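PDB 7AGL: N-acetylmuramoyl-L-alanine amidase from Mycobacteroides abscessus, which probably cleaves the amide bond between N-acetylmuramic acid and L-alanine in cell-wall peptidoglycan, as a zinc-dependent amidase. Local coordinates for residues Ile5-Val10 with Ile211-Ser216; Val11-Gly15 with Val59-Arg63; Pro133-Ala138 with His175-Leu179. One frame throughout, in Å; residues are numbered along the deposited sequence.

Interaction 1 of 3, residues Ile5-Val10 with Ile211-Ser216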
ATOM      1  N   ILE A   5     -14.508   7.880  14.157  1.00 56.14           N
ATOM      2  CA  ILE A   5     -14.070   7.453  12.832  1.00 49.64           C
ATOM      3  C   ILE A   5     -14.643   8.370  11.758  1.00 46.87           C
ATOM      4  O   ILE A   5     -13.908   8.858  10.904  1.00 40.25           O
ATOM      5  CB  ILE A   5     -14.458   5.992  12.565  1.00 51.47           C
ATOM      6  CG1 ILE A   5     -13.792   5.091  13.597  1.00 54.25           C
ATOM      7  CG2 ILE A   5     -14.025   5.567  11.173  1.00 48.21           C
ATOM      8  CD1 ILE A   5     -12.285   5.227  13.600  1.00 51.14           C
ATOM      9  N   ALA A   6     -15.957   8.606  11.809  1.00 45.41           N
ATOM     10  CA  ALA A   6     -16.588   9.509  10.855  1.00 39.10           C
ATOM     11  C   ALA A   6     -15.886  10.859  10.859  1.00 38.95           C
ATOM     12  O   ALA A   6     -15.512  11.379  11.913  1.00 37.07           O
ATOM     13  CB  ALA A   6     -18.070   9.690  11.191  1.00 41.37           C
ATOM     14  N   GLY A   7     -15.694  11.426   9.667  1.00 32.50           N
ATOM     15  CA  GLY A   7     -15.066  12.724   9.533  1.00 32.27           C
ATOM     16  C   GLY A   7     -13.555  12.695   9.444  1.00 34.41           C
ATOM     17  O   GLY A   7     -12.950  13.716   9.087  1.00 36.33           O
ATOM     18  N   ARG A   8     -12.923  11.564   9.750  1.00 31.59           N
ATOM     19  CA  ARG A   8     -11.487  11.445   9.528  1.00 28.67           C
ATOM     20  C   ARG A   8     -11.198  11.389   8.029  1.00 27.02           C
ATOM     21  O   ARG A   8     -12.079  11.098   7.214  1.00 28.29           O
ATOM     22  CB  ARG A   8     -10.938  10.193  10.221  1.00 31.74           C
ATOM     23  CG  ARG A   8     -11.186  10.157  11.720  1.00 40.88           C
ATOM     24  CD  ARG A   8     -10.429  11.261  12.423  1.00 49.59           C
ATOM     25  NE  ARG A   8      -9.388  10.724  13.296  1.00 59.22           N
ATOM     26  CZ  ARG A   8      -9.607  10.242  14.516  1.00 64.18           C
ATOM     27  NH1 ARG A   8     -10.837  10.223  15.020  1.00 68.55           N
ATOM     28  NH2 ARG A   8      -8.594   9.770  15.235  1.00 64.68           N
ATOM     29  N   ILE A   9      -9.946  11.668   7.673  1.00 25.91           N
ATOM     30  CA  ILE A   9      -9.499  11.743   6.279  1.00 24.50           C
ATOM     31  C   ILE A   9      -8.471  10.651   6.026  1.00 27.31           C
ATOM     32  O   ILE A   9      -7.444  10.593   6.715  1.00 24.29           O
ATOM     33  CB  ILE A   9      -8.888  13.120   5.955  1.00 26.26           C
ATOM     34  CG1 ILE A   9      -9.938  14.221   6.096  1.00 29.28           C
ATOM     35  CG2 ILE A   9      -8.298  13.115   4.550  1.00 24.56           C
ATOM     36  CD1 ILE A   9      -9.353  15.585   6.275  1.00 31.77           C
ATOM     37  N   VAL A  10      -8.713   9.817   5.006  1.00 22.49           N
ATOM     38  CA  VAL A  10      -7.783   8.758   4.625  1.00 21.47           C
ATOM     39  C   VAL A  10      -7.476   8.892   3.134  1.00 23.88           C
ATOM     40  O   VAL A  10      -8.403   9.044   2.323  1.00 23.96           O
ATOM     41  CB  VAL A  10      -8.352   7.361   4.943  1.00 24.28           C
ATOM     42  CG1 VAL A  10      -7.418   6.251   4.429  1.00 21.33           C
ATOM     43  CG2 VAL A  10      -8.581   7.232   6.457  1.00 22.93           C
ATOM     44  N   ILE A 211      -7.397   0.178   9.406  1.00 24.48           N
ATOM     45  CA  ILE A 211      -7.570   1.629   9.432  1.00 24.49           C
ATOM     46  C   ILE A 211      -8.483   2.029  10.588  1.00 25.36           C
ATOM     47  O   ILE A 211      -8.172   2.944  11.366  1.00 26.32           O
ATOM     48  CB  ILE A 211      -8.118   2.117   8.075  1.00 25.78           C
ATOM     49  CG1 ILE A 211      -7.110   1.850   6.956  1.00 23.02           C
ATOM     50  CG2 ILE A 211      -8.490   3.590   8.149  1.00 25.82           C
ATOM     51  CD1 ILE A 211      -7.681   2.102   5.569  1.00 23.29           C
ATOM     52  N   VAL A 212      -9.616   1.335  10.729  1.00 28.70           N
ATOM     53  CA  VAL A 212     -10.559   1.644  11.805  1.00 28.42           C
ATOM     54  C   VAL A 212      -9.908   1.454  13.171  1.00 29.79           C
ATOM     55  O   VAL A 212     -10.075   2.283  14.079  1.00 31.48           O
ATOM     56  CB  VAL A 212     -11.831   0.782  11.661  1.00 30.43           C
ATOM     57  CG1 VAL A 212     -12.677   0.869  12.919  1.00 32.43           C
ATOM     58  CG2 VAL A 212     -12.631   1.222  10.436  1.00 30.43           C
ATOM     59  N   ALA A 213      -9.171   0.354  13.349  1.00 29.71           N
ATOM     60  CA  ALA A 213      -8.514   0.116  14.631  1.00 29.86           C
ATOM     61  C   ALA A 213      -7.511   1.217  14.937  1.00 31.41           C
ATOM     62  O   ALA A 213      -7.441   1.716  16.070  1.00 33.08           O
ATOM     63  CB  ALA A 213      -7.832  -1.251  14.625  1.00 31.91           C
ATOM     64  N   TYR A 214      -6.764   1.658  13.922  1.00 30.64           N
ATOM     65  CA  TYR A 214      -5.768   2.699  14.158  1.00 26.68           C
ATOM     66  C   TYR A 214      -6.419   4.037  14.502  1.00 28.95           C
ATOM     67  O   TYR A 214      -6.017   4.703  15.463  1.00 31.80           O
ATOM     68  CB  TYR A 214      -4.848   2.833  12.944  1.00 28.64           C
ATOM     69  CG  TYR A 214      -3.854   3.948  13.115  1.00 29.18           C
ATOM     70  CD1 TYR A 214      -2.799   3.826  14.018  1.00 30.68           C
ATOM     71  CD2 TYR A 214      -3.972   5.128  12.393  1.00 26.31           C
ATOM     72  CE1 TYR A 214      -1.884   4.852  14.194  1.00 28.70           C
ATOM     73  CE2 TYR A 214      -3.062   6.160  12.554  1.00 26.87           C
ATOM     74  CZ  TYR A 214      -2.018   6.017  13.454  1.00 27.72           C
ATOM     75  OH  TYR A 214      -1.103   7.048  13.631  1.00 27.84           O
ATOM     76  N   LEU A 215      -7.429   4.457  13.729  1.00 31.67           N
ATOM     77  CA  LEU A 215      -8.050   5.760  13.976  1.00 29.63           C
ATOM     78  C   LEU A 215      -8.847   5.786  15.273  1.00 33.57           C
ATOM     79  O   LEU A 215      -9.069   6.867  15.829  1.00 35.24           O
ATOM     80  CB  LEU A 215      -8.947   6.154  12.802  1.00 32.92           C
ATOM     81  CG  LEU A 215      -8.228   6.426  11.471  1.00 36.45           C
ATOM     82  CD1 LEU A 215      -9.233   6.637  10.347  1.00 38.51           C
ATOM     83  CD2 LEU A 215      -7.291   7.617  11.587  1.00 38.42           C
ATOM     84  N   SER A 216      -9.277   4.636  15.775  0.50 35.27           N
ATOM     85  CA  SER A 216      -9.952   4.595  17.064  0.50 38.66           C
ATOM     86  C   SER A 216      -8.927   4.599  18.193  0.50 40.10           C
ATOM     87  O   SER A 216      -9.147   5.211  19.246  0.50 44.59           O
ATOM     88  CB  SER A 216     -10.856   3.366  17.160  0.50 38.60           C
ATOM     89  OG  SER A 216     -11.878   3.418  16.186  0.50 35.56           O
TER
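L215 presses into the bend of the N-terminal segment and is met there by I5, R8 and V10. The tightest apolar touch is between I5 CD1 and L215 CB, 3.6 Å apart. Further along the leucine, its CD1 lies 3.9 Å from R8 CB and 4.0 Å from V10 CG2. R8 and L215 run past each other in opposite directions: bends at chi2 (-66°) and chi3 (-114°) fold the arginine back over the leucine, so that L215 CB sits beneath the rim of one guanidinium face. R8 NH2 comes within 3.0 Å of L215 O, but the angle is too poor for a hydrogen bond. Beside this cluster V10 CG2 and I211 CG2 meet tip to tip at 4.0 Å.

A type II turn from I5 to R8, closed by R8 N to I5 O at 3.1 Å, brings I5 and R8 onto the same leucine. Beyond the turn, strand 9-14 begins, and D100 accepts a hydrogen bond from I9 N. L66 of helix 51-68 touches both V10 and I211, extending the apolar patch inward. The contact thus joins the chain's modelled N-terminus to the last turn of helix 197-215. Its cohesion is mainly apolar; the R8 charge, in a long, weak ion pair with D100, is probably also favourable beside the carbonyl-rich C-terminal end of that helix.

Interaction 2 of 3, residues Val11-Gly15 with Val59-Arg63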
ATOM      1  N   VAL A  11      -6.181   8.830   2.772  1.00 21.52           N
ATOM      2  CA  VAL A  11      -5.758   8.791   1.366  1.00 19.50           C
ATOM      3  C   VAL A  11      -5.270   7.383   1.040  1.00 20.56           C
ATOM      4  O   VAL A  11      -4.528   6.761   1.824  1.00 20.90           O
ATOM      5  CB  VAL A  11      -4.664   9.834   1.029  1.00 18.42           C
ATOM      6  CG1 VAL A  11      -4.398   9.855  -0.470  1.00 19.60           C
ATOM      7  CG2 VAL A  11      -5.075  11.216   1.505  1.00 25.71           C
ATOM      8  N   LEU A  12      -5.695   6.879  -0.121  1.00 17.96           N
ATOM      9  CA  LEU A  12      -5.405   5.515  -0.552  1.00 17.29           C
ATOM     10  C   LEU A  12      -4.566   5.553  -1.813  1.00 17.96           C
ATOM     11  O   LEU A  12      -4.894   6.289  -2.751  1.00 17.94           O
ATOM     12  CB  LEU A  12      -6.705   4.749  -0.826  1.00 18.80           C
ATOM     13  CG  LEU A  12      -7.661   4.622   0.362  1.00 22.03           C
ATOM     14  CD1 LEU A  12      -9.000   4.033  -0.087  1.00 23.05           C
ATOM     15  CD2 LEU A  12      -7.032   3.751   1.443  1.00 20.85           C
ATOM     16  N   ASP A  13      -3.498   4.754  -1.852  1.00 18.30           N
ATOM     17  CA  ASP A  13      -2.589   4.747  -3.004  1.00 18.96           C
ATOM     18  C   ASP A  13      -2.526   3.358  -3.629  1.00 18.12           C
ATOM     19  O   ASP A  13      -1.834   2.469  -3.092  1.00 19.55           O
ATOM     20  CB  ASP A  13      -1.191   5.199  -2.562  1.00 18.98           C
ATOM     21  CG  ASP A  13      -0.133   4.952  -3.623  1.00 18.58           C
ATOM     22  OD1 ASP A  13      -0.428   5.256  -4.794  1.00 20.33           O
ATOM     23  OD2 ASP A  13       0.974   4.473  -3.264  1.00 21.01           O
ATOM     24  N   PRO A  14      -3.250   3.096  -4.758  1.00 17.94           N
ATOM     25  CA  PRO A  14      -3.059   1.825  -5.472  1.00 19.48           C
ATOM     26  C   PRO A  14      -1.751   1.866  -6.248  1.00 16.62           C
ATOM     27  O   PRO A  14      -1.595   2.624  -7.213  1.00 18.50           O
ATOM     28  CB  PRO A  14      -4.287   1.751  -6.397  1.00 18.90           C
ATOM     29  CG  PRO A  14      -4.802   3.171  -6.529  1.00 19.01           C
ATOM     30  CD  PRO A  14      -4.094   4.044  -5.520  1.00 17.61           C
ATOM     31  N   GLY A  15      -0.798   1.039  -5.814  1.00 17.13           N
ATOM     32  CA  GLY A  15       0.553   1.148  -6.332  1.00 19.56           C
ATOM     33  C   GLY A  15       0.627   0.921  -7.831  1.00 19.74           C
ATOM     34  O   GLY A  15      -0.128   0.138  -8.405  1.00 20.74           O
ATOM     35  N   VAL A  59      -8.124  -1.090  -3.924  1.00 18.13           N
ATOM     36  CA  VAL A  59      -8.313   0.254  -3.377  1.00 19.75           C
ATOM     37  C   VAL A  59      -9.744   0.739  -3.608  1.00 19.76           C
ATOM     38  O   VAL A  59     -10.333   1.383  -2.735  1.00 19.73           O
ATOM     39  CB  VAL A  59      -7.267   1.227  -3.954  1.00 19.99           C
ATOM     40  CG1 VAL A  59      -7.714   2.683  -3.761  1.00 18.60           C
ATOM     41  CG2 VAL A  59      -5.906   0.952  -3.256  1.00 19.81           C
ATOM     42  N   LEU A  60     -10.330   0.448  -4.777  1.00 19.25           N
ATOM     43  CA  LEU A  60     -11.717   0.876  -4.995  1.00 21.49           C
ATOM     44  C   LEU A  60     -12.647   0.281  -3.940  1.00 21.37           C
ATOM     45  O   LEU A  60     -13.576   0.948  -3.468  1.00 24.24           O
ATOM     46  CB  LEU A  60     -12.201   0.491  -6.397  1.00 21.76           C
ATOM     47  CG  LEU A  60     -11.480   1.154  -7.573  1.00 22.48           C
ATOM     48  CD1 LEU A  60     -12.136   0.721  -8.869  1.00 23.81           C
ATOM     49  CD2 LEU A  60     -11.517   2.662  -7.432  1.00 22.74           C
ATOM     50  N   LEU A  61     -12.403  -0.973  -3.554  1.00 20.22           N
ATOM     51  CA  LEU A  61     -13.239  -1.608  -2.544  1.00 21.18           C
ATOM     52  C   LEU A  61     -12.988  -1.011  -1.166  1.00 23.29           C
ATOM     53  O   LEU A  61     -13.933  -0.797  -0.395  1.00 23.68           O
ATOM     54  CB  LEU A  61     -12.992  -3.121  -2.535  1.00 23.88           C
ATOM     55  CG  LEU A  61     -13.343  -3.847  -3.833  1.00 22.33           C
ATOM     56  CD1 LEU A  61     -12.853  -5.283  -3.744  1.00 24.30           C
ATOM     57  CD2 LEU A  61     -14.855  -3.808  -4.109  1.00 25.66           C
ATOM     58  N   ILE A  62     -11.718  -0.739  -0.836  1.00 22.78           N
ATOM     59  CA  ILE A  62     -11.403  -0.053   0.419  1.00 20.07           C
ATOM     60  C   ILE A  62     -12.116   1.294   0.482  1.00 22.03           C
ATOM     61  O   ILE A  62     -12.742   1.638   1.498  1.00 25.93           O
ATOM     62  CB  ILE A  62      -9.881   0.121   0.579  1.00 20.33           C
ATOM     63  CG1 ILE A  62      -9.196  -1.244   0.704  1.00 23.19           C
ATOM     64  CG2 ILE A  62      -9.582   0.958   1.809  1.00 20.74           C
ATOM     65  CD1 ILE A  62      -7.684  -1.163   0.551  1.00 22.02           C
ATOM     66  N   ARG A  63     -12.026   2.079  -0.601  0.65 21.95           N
ATOM     67  CA  ARG A  63     -12.625   3.415  -0.615  0.65 22.08           C
ATOM     68  C   ARG A  63     -14.121   3.340  -0.366  0.65 25.02           C
ATOM     69  O   ARG A  63     -14.670   4.098   0.441  0.65 25.40           O
ATOM     70  CB  ARG A  63     -12.364   4.133  -1.946  0.65 21.52           C
ATOM     71  CG  ARG A  63     -12.665   5.644  -1.831  0.65 26.41           C
ATOM     72  CD  ARG A  63     -13.635   6.258  -2.868  0.65 32.32           C
ATOM     73  NE  ARG A  63     -14.661   5.366  -3.408  0.65 31.63           N
ATOM     74  CZ  ARG A  63     -15.964   5.417  -3.119  0.65 32.71           C
ATOM     75  NH1 ARG A  63     -16.439   6.310  -2.261  0.65 25.40           N
ATOM     76  NH2 ARG A  63     -16.804   4.562  -3.699  0.65 34.13           N
TER
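V59 of helix 51-68 pushes its forked side chain against L12 and P14 of strand 9-14. The helix is the connection of a beta-alpha-beta crossover: it leaves from strand 9-14 by way of a long excursion that includes the strand pair 27-29 and 35-37, and leads into the parallel neighbour, strand 72-75. The short segments run nearly antiparallel, at 165°, with their axes 9.1 Å apart.

The dense part is the fork itself. V59 CG1, anti to the backbone N (chi1 162°), approaches L12 CB at 3.7 Å, while V59 CG2 lies 3.6 Å from P14 CB, and the P14 and V59 side chains cross at about a right angle. One turn on, the branched end of L12 straddles the I62 methyl, with CD1 at 3.7 Å and CD2 at 3.8 Å from I62 CG2. I62 in turn rests on A204 and V207 of helix 197-215, so this side is sealed from solvent.

The backbone N and CB of R63 still pack closely against L12 CD1. The loose part begins beyond CB, where the partly exposed arginine chain leads away; the residue is modelled in two conformations. On the reverse side of the strand, D13 points away from the helix and is held by a salt bridge to R90 and hydrogen bonds to T76 and S104, about 8 Å from the zinc ion. At the end of the leucine, L12 CD1 stands 3.6 Å from R63 N, whose hydrogen is already spent on V59 O at 2.8 Å.

Interaction 3 of 3, residues Pro133-Ala138 with His175-Leu179; sequences PTLRFA and HPKVL
F137 and V178 interlock where helix 132-147 lies on the mixed sheet of this alpha/beta fold, over the start of strand 177-184. The short segments cross at -43°, with their axes 7.8 Å apart.

V178 supplies the main bump. One methyl, CG1, enters the hollow between F137 and A138, reaching 3.8 Å from F137 CD2 and 3.7 Å from A138 CA. The other, CG2, takes the position between the backbone N and the carbonyl carbon, which sets it over one face of the F137 ring: a CH-pi contact at 4.1 Å from the ring centroid, 18° off the normal. The phenylalanine, its CG anti to the backbone N (chi1 -165°), reaches out from the helix toward the strand, so that its CD2 edge abuts the peptide joining P176 to K177, with K177 N in the ring plane. A101 and V103 of strand 101-108 also receive this ring.

P176 forms a second bump. Its CG faces P133 CB, its CB lies 4.1 Å from F137 CD2, and T134 OG1 packs against its CA. The methyl of the threonine, CG2, rests 3.5 Å from K177 O. K177 turns away from the helix and carries its ammonium group to a salt bridge with E94 and a hydrogen bond to G169 O.

The T134 hydroxyl is positioned by a hydrogen bond between OG1 and V129 O, just ahead of the helix. A water links the two segments: it donates to T134 OG1 at 2.8 Å and, with its other hydrogen, to H175 O at 2.8 Å.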
ATOM      1  N   PRO A 133       3.741   7.430  15.912  1.00 30.61           N
ATOM      2  CA  PRO A 133       2.439   7.374  15.225  1.00 30.98           C
ATOM      3  C   PRO A 133       2.418   6.392  14.080  1.00 29.29           C
ATOM      4  O   PRO A 133       1.374   5.785  13.811  1.00 28.81           O
ATOM      5  CB  PRO A 133       2.239   8.811  14.723  1.00 29.71           C
ATOM      6  CG  PRO A 133       3.031   9.644  15.689  1.00 30.22           C
ATOM      7  CD  PRO A 133       4.241   8.819  16.004  1.00 29.13           C
ATOM      8  N   THR A 134       3.543   6.233  13.383  1.00 24.44           N
ATOM      9  CA  THR A 134       3.608   5.374  12.210  1.00 22.85           C
ATOM     10  C   THR A 134       3.910   3.930  12.585  1.00 25.47           C
ATOM     11  O   THR A 134       3.310   3.004  12.022  1.00 25.46           O
ATOM     12  CB  THR A 134       4.651   5.933  11.241  1.00 26.14           C
ATOM     13  OG1 THR A 134       4.155   7.173  10.710  1.00 24.11           O
ATOM     14  CG2 THR A 134       4.926   4.958  10.081  1.00 24.16           C
ATOM     15  N   LEU A 135       4.816   3.721  13.541  1.00 27.64           N
ATOM     16  CA  LEU A 135       5.046   2.372  14.046  1.00 26.40           C
ATOM     17  C   LEU A 135       3.769   1.788  14.641  1.00 26.35           C
ATOM     18  O   LEU A 135       3.461   0.611  14.433  1.00 26.12           O
ATOM     19  CB  LEU A 135       6.170   2.385  15.087  1.00 28.41           C
ATOM     20  CG  LEU A 135       6.618   1.023  15.618  1.00 33.91           C
ATOM     21  CD1 LEU A 135       7.008   0.116  14.447  1.00 29.33           C
ATOM     22  CD2 LEU A 135       7.771   1.188  16.583  1.00 34.90           C
ATOM     23  N   ARG A 136       3.016   2.594  15.396  1.00 28.14           N
ATOM     24  CA  ARG A 136       1.741   2.109  15.922  1.00 28.63           C
ATOM     25  C   ARG A 136       0.776   1.747  14.793  1.00 28.17           C
ATOM     26  O   ARG A 136       0.079   0.728  14.872  1.00 28.63           O
ATOM     27  CB  ARG A 136       1.124   3.150  16.861  1.00 30.26           C
ATOM     28  CG  ARG A 136      -0.312   2.845  17.307  1.00 31.71           C
ATOM     29  CD  ARG A 136      -0.788   3.776  18.424  1.00 38.70           C
ATOM     30  NE  ARG A 136      -0.212   5.117  18.330  1.00 42.18           N
ATOM     31  CZ  ARG A 136      -0.834   6.181  17.824  1.00 51.87           C
ATOM     32  NH1 ARG A 136      -2.077   6.077  17.361  1.00 45.81           N
ATOM     33  NH2 ARG A 136      -0.209   7.358  17.785  1.00 49.99           N
ATOM     34  N   PHE A 137       0.727   2.564  13.730  1.00 25.05           N
ATOM     35  CA  PHE A 137      -0.098   2.233  12.565  1.00 25.61           C
ATOM     36  C   PHE A 137       0.325   0.899  11.970  1.00 25.48           C
ATOM     37  O   PHE A 137      -0.516   0.039  11.677  1.00 24.16           O
ATOM     38  CB  PHE A 137      -0.001   3.358  11.522  1.00 23.85           C
ATOM     39  CG  PHE A 137      -1.069   3.318  10.446  1.00 22.85           C
ATOM     40  CD1 PHE A 137      -2.179   2.481  10.549  1.00 22.35           C
ATOM     41  CD2 PHE A 137      -0.950   4.127   9.320  1.00 22.61           C
ATOM     42  CE1 PHE A 137      -3.155   2.465   9.545  1.00 26.97           C
ATOM     43  CE2 PHE A 137      -1.905   4.116   8.328  1.00 26.03           C
ATOM     44  CZ  PHE A 137      -3.009   3.286   8.432  1.00 24.77           C
ATOM     45  N   ALA A 138       1.636   0.707  11.789  1.00 25.28           N
ATOM     46  CA  ALA A 138       2.138  -0.526  11.184  1.00 23.35           C
ATOM     47  C   ALA A 138       1.768  -1.752  12.020  1.00 24.19           C
ATOM     48  O   ALA A 138       1.283  -2.754  11.484  1.00 23.72           O
ATOM     49  CB  ALA A 138       3.654  -0.441  11.006  1.00 22.92           C
ATOM     50  N   HIS A 175       2.410  12.335   7.310  1.00 23.05           N
ATOM     51  CA  HIS A 175       1.281  11.850   8.091  1.00 23.63           C
ATOM     52  C   HIS A 175       1.454  10.350   8.255  1.00 22.66           C
ATOM     53  O   HIS A 175       2.232   9.736   7.519  1.00 24.79           O
ATOM     54  CB  HIS A 175      -0.046  12.186   7.394  1.00 23.82           C
ATOM     55  CG  HIS A 175      -0.192  13.649   7.124  1.00 26.51           C
ATOM     56  ND1 HIS A 175       0.300  14.246   5.983  1.00 24.79           N
ATOM     57  CD2 HIS A 175      -0.657  14.651   7.905  1.00 24.93           C
ATOM     58  CE1 HIS A 175       0.092  15.551   6.046  1.00 22.18           C
ATOM     59  NE2 HIS A 175      -0.494  15.821   7.198  1.00 28.52           N
ATOM     60  N   PRO A 176       0.767   9.734   9.221  1.00 22.44           N
ATOM     61  CA  PRO A 176       0.961   8.292   9.429  1.00 21.34           C
ATOM     62  C   PRO A 176       0.623   7.512   8.165  1.00 23.63           C
ATOM     63  O   PRO A 176      -0.433   7.706   7.545  1.00 23.06           O
ATOM     64  CB  PRO A 176       0.005   7.963  10.583  1.00 22.17           C
ATOM     65  CG  PRO A 176      -0.164   9.256  11.307  1.00 24.42           C
ATOM     66  CD  PRO A 176      -0.170  10.294  10.215  1.00 28.16           C
ATOM     67  N   LYS A 177       1.535   6.630   7.772  1.00 20.82           N
ATOM     68  CA  LYS A 177       1.401   5.951   6.491  1.00 20.79           C
ATOM     69  C   LYS A 177       2.000   4.558   6.592  1.00 21.44           C
ATOM     70  O   LYS A 177       3.022   4.360   7.245  1.00 22.18           O
ATOM     71  CB  LYS A 177       2.092   6.750   5.366  1.00 20.41           C
ATOM     72  CG  LYS A 177       2.028   6.044   3.995  1.00 18.48           C
ATOM     73  CD  LYS A 177       2.697   6.862   2.903  1.00 20.78           C
ATOM     74  CE  LYS A 177       2.568   6.158   1.567  1.00 18.79           C
ATOM     75  NZ  LYS A 177       3.052   7.043   0.441  1.00 21.39           N
ATOM     76  N   VAL A 178       1.355   3.591   5.937  1.00 20.45           N
ATOM     77  CA  VAL A 178       1.923   2.262   5.777  1.00 21.04           C
ATOM     78  C   VAL A 178       1.756   1.851   4.326  1.00 22.78           C
ATOM     79  O   VAL A 178       0.871   2.347   3.613  1.00 20.31           O
ATOM     80  CB  VAL A 178       1.274   1.217   6.732  1.00 21.36           C
ATOM     81  CG1 VAL A 178       1.562   1.578   8.187  1.00 23.29           C
ATOM     82  CG2 VAL A 178      -0.233   1.106   6.480  1.00 19.34           C
ATOM     83  N   LEU A 179       2.649   0.975   3.872  1.00 17.98           N
ATOM     84  CA  LEU A 179       2.570   0.377   2.539  1.00 21.00           C
ATOM     85  C   LEU A 179       2.360  -1.105   2.776  1.00 21.64           C
ATOM     86  O   LEU A 179       3.265  -1.789   3.276  1.00 21.63           O
ATOM     87  CB  LEU A 179       3.835   0.645   1.717  1.00 20.27           C
ATOM     88  CG  LEU A 179       3.836   0.210   0.239  1.00 20.67           C
ATOM     89  CD1 LEU A 179       4.987   0.910  -0.507  1.00 21.88           C
ATOM     90  CD2 LEU A 179       3.931  -1.314   0.026  1.00 23.52           C
TER
HETATM   91  O   HOH W   1       4.412   8.045   8.084  1.00 24.88           O

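How the interactions relate
Interactions 1 and 2 share strand 9-14, their centres 15 Å apart, and interaction 1 encloses both others by bringing the N- and C-terminal ends of the modelled chain together. Interactions 1 and 3, with centres 13 Å apart, touch directly through Y214: its ring stacks with that of F137, and its OH lies 2.8 Å from P133 O in a weak hydrogen bond. Interactions 2 and 3 do not touch, yet both back the same sheet. Between their strands runs 101-108, bearing H106, which binds zinc with H16 and E51. H16 directly follows the segment 11-15, and E51 begins the helix of interaction 2; K177 of interaction 3 stays about 12 Å from the metal.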